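Local coordinates for protein SPT6 (Antonospora locustae, PDB 2XP1) that is a transcription elongation factor whose C-terminal tandem SH2 domains enable its interaction with RNA polymerase II, at residues D81-I84 with S85-R89. Sequence-based numbering, arbitrary orientation.
Sequences DEVI and SVYVR
Ser85 turns OG between its backbone N and carbonyl carbon (chi1 46°), a torsion that aims the hydroxyl back along its own helix at the carbonyl of Asp81, one turn earlier. Asp81 O takes two bonds from this one residue: the amide Ser85 N at 3.0 Å, in the carbonyl plane, and the longer hydroxyl bond from Ser85 OG at 3.3 Å, tilted from that plane. Beside it along the helix Glu82 and Val86 run side by side and point the same way. Glu82 CG meets Val86 CG2 at 3.6 Å, while the carboxylate beyond it is bonded to the amide of Glu78, just before the helix.

The backbone widens here. Val86 N still reaches Glu82 O in the normal alpha pattern, at 2.8 Å, but Arg89 N skips on to Ile84 O, five residues back, at 2.8 Å and 167°, nearly straight in line with the carbonyl. This is a pi-type turn in the first part of helix 80-100, the long helix that runs from one SH2 domain to the other. Arg89 then folds back, its chain bent at chi3 (-103°), and this bend lays NH1 against the methyl Ile84 CG2 at 3.4 Å, the two side chains crossing at a slant. On the buried flank Val88 CG2 packs against Ile84 CG1 at 4.3 Å, and both residues rest on Phe36 of the sheet; Tyr87 heads away to Ser73, which bonds its hydroxyl.

The chemistry divides by side: Val83, Ile84, Tyr87 and Val88 give the sheet a largely apolar surface, whereas the serine hydroxyl adds a second, longer grip on a carbonyl that the amide already holds, and the guanidinium end of Arg89 makes a non-polar contact with Ile84.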
ATOM      1  N   ASP A  81     -19.231   6.154   0.085  1.00 46.64           N
ATOM      2  CA  ASP A  81     -19.376   5.074   1.086  1.00 47.53           C
ATOM      3  C   ASP A  81     -18.171   4.151   1.065  1.00 46.64           C
ATOM      4  O   ASP A  81     -17.681   3.771   2.114  1.00 46.23           O
ATOM      5  CB  ASP A  81     -20.622   4.205   0.800  1.00 51.61           C
ATOM      6  CG  ASP A  81     -21.923   4.839   1.274  1.00 53.17           C
ATOM      7  OD1 ASP A  81     -21.915   5.992   1.743  1.00 53.30           O
ATOM      8  OD2 ASP A  81     -22.964   4.154   1.152  1.00 60.97           O
ATOM      9  N   GLU A  82     -17.725   3.752  -0.132  1.00 46.97           N
ATOM     10  CA  GLU A  82     -16.517   2.929  -0.265  1.00 46.87           C
ATOM     11  C   GLU A  82     -15.271   3.653   0.258  1.00 44.38           C
ATOM     12  O   GLU A  82     -14.457   3.021   0.897  1.00 45.98           O
ATOM     13  CB  GLU A  82     -16.303   2.356  -1.685  1.00 49.22           C
ATOM     14  CG  GLU A  82     -15.246   1.204  -1.737  1.00 49.68           C
ATOM     15  CD  GLU A  82     -14.961   0.640  -3.139  1.00 52.70           C
ATOM     16  OE1 GLU A  82     -15.019   1.375  -4.131  1.00 52.31           O
ATOM     17  OE2 GLU A  82     -14.670  -0.563  -3.266  1.00 57.27           O
ATOM     18  N   VAL A  83     -15.112   4.961   0.032  1.00 42.10           N
ATOM     19  CA  VAL A  83     -13.984   5.719   0.666  1.00 39.57           C
ATOM     20  C   VAL A  83     -14.027   5.497   2.179  1.00 39.78           C
ATOM     21  O   VAL A  83     -13.013   5.172   2.816  1.00 39.74           O
ATOM     22  CB  VAL A  83     -14.036   7.251   0.363  1.00 37.42           C
ATOM     23  CG1 VAL A  83     -13.017   8.022   1.156  1.00 35.30           C
ATOM     24  CG2 VAL A  83     -13.843   7.511  -1.084  1.00 36.37           C
ATOM     25  N   ILE A  84     -15.215   5.632   2.763  1.00 40.50           N
ATOM     26  CA  ILE A  84     -15.352   5.475   4.209  1.00 40.57           C
ATOM     27  C   ILE A  84     -15.039   4.076   4.763  1.00 43.28           C
ATOM     28  O   ILE A  84     -14.283   3.949   5.750  1.00 42.82           O
ATOM     29  CB  ILE A  84     -16.701   6.007   4.660  1.00 41.56           C
ATOM     30  CG1 ILE A  84     -16.661   7.527   4.505  1.00 39.84           C
ATOM     31  CG2 ILE A  84     -16.949   5.676   6.146  1.00 41.00           C
ATOM     32  CD1 ILE A  84     -17.819   8.025   3.888  1.00 46.45           C
ATOM     33  N   SER A  85     -15.595   3.028   4.148  1.00 45.58           N
ATOM     34  CA  SER A  85     -15.342   1.670   4.659  1.00 48.99           C
ATOM     35  C   SER A  85     -13.950   1.218   4.319  1.00 48.94           C
ATOM     36  O   SER A  85     -13.220   0.748   5.185  1.00 49.60           O
ATOM     37  CB  SER A  85     -16.392   0.635   4.195  1.00 52.63           C
ATOM     38  OG  SER A  85     -16.673   0.718   2.813  1.00 54.46           O
ATOM     39  N   VAL A  86     -13.552   1.415   3.070  1.00 49.35           N
ATOM     40  CA  VAL A  86     -12.277   0.894   2.622  1.00 51.48           C
ATOM     41  C   VAL A  86     -11.146   1.713   3.171  1.00 49.25           C
ATOM     42  O   VAL A  86     -10.091   1.180   3.432  1.00 50.89           O
ATOM     43  CB  VAL A  86     -12.196   0.755   1.068  1.00 53.04           C
ATOM     44  CG1 VAL A  86     -10.770   0.557   0.604  1.00 54.26           C
ATOM     45  CG2 VAL A  86     -13.028  -0.403   0.609  1.00 56.95           C
ATOM     46  N   TYR A  87     -11.377   3.001   3.397  1.00 47.88           N
ATOM     47  CA  TYR A  87     -10.275   3.908   3.682  1.00 46.22           C
ATOM     48  C   TYR A  87     -10.318   4.547   5.056  1.00 44.28           C
ATOM     49  O   TYR A  87      -9.351   4.433   5.817  1.00 44.18           O
ATOM     50  CB  TYR A  87     -10.143   4.931   2.549  1.00 46.06           C
ATOM     51  CG  TYR A  87      -8.941   5.799   2.659  1.00 46.91           C
ATOM     52  CD1 TYR A  87      -7.663   5.288   2.401  1.00 51.08           C
ATOM     53  CD2 TYR A  87      -9.066   7.127   3.018  1.00 48.38           C
ATOM     54  CE1 TYR A  87      -6.535   6.092   2.496  1.00 51.28           C
ATOM     55  CE2 TYR A  87      -7.949   7.948   3.126  1.00 51.52           C
ATOM     56  CZ  TYR A  87      -6.676   7.422   2.854  1.00 52.62           C
ATOM     57  OH  TYR A  87      -5.546   8.238   2.969  1.00 55.75           O
ATOM     58  N   VAL A  88     -11.442   5.178   5.398  1.00 43.68           N
ATOM     59  CA  VAL A  88     -11.590   5.888   6.692  1.00 42.29           C
ATOM     60  C   VAL A  88     -11.732   4.993   7.966  1.00 44.31           C
ATOM     61  O   VAL A  88     -11.027   5.201   8.953  1.00 43.93           O
ATOM     62  CB  VAL A  88     -12.741   6.944   6.618  1.00 41.70           C
ATOM     63  CG1 VAL A  88     -12.867   7.701   7.897  1.00 40.40           C
ATOM     64  CG2 VAL A  88     -12.522   7.925   5.446  1.00 40.60           C
ATOM     65  N   ARG A  89     -12.644   4.016   7.968  1.00 46.53           N
ATOM     66  CA  ARG A  89     -12.834   3.174   9.169  1.00 49.21           C
ATOM     67  C   ARG A  89     -11.531   2.528   9.677  1.00 49.70           C
ATOM     68  O   ARG A  89     -11.245   2.598  10.885  1.00 49.67           O
ATOM     69  CB  ARG A  89     -13.974   2.141   9.021  1.00 51.71           C
ATOM     70  CG  ARG A  89     -15.357   2.798   9.018  1.00 54.87           C
ATOM     71  CD  ARG A  89     -16.498   1.834   9.396  1.00 67.50           C
ATOM     72  NE  ARG A  89     -17.284   1.356   8.244  1.00 74.35           N
ATOM     73  CZ  ARG A  89     -18.248   2.046   7.608  1.00 76.19           C
ATOM     74  NH1 ARG A  89     -18.579   3.290   7.977  1.00 75.46           N
ATOM     75  NH2 ARG A  89     -18.885   1.486   6.582  1.00 77.36           N
TER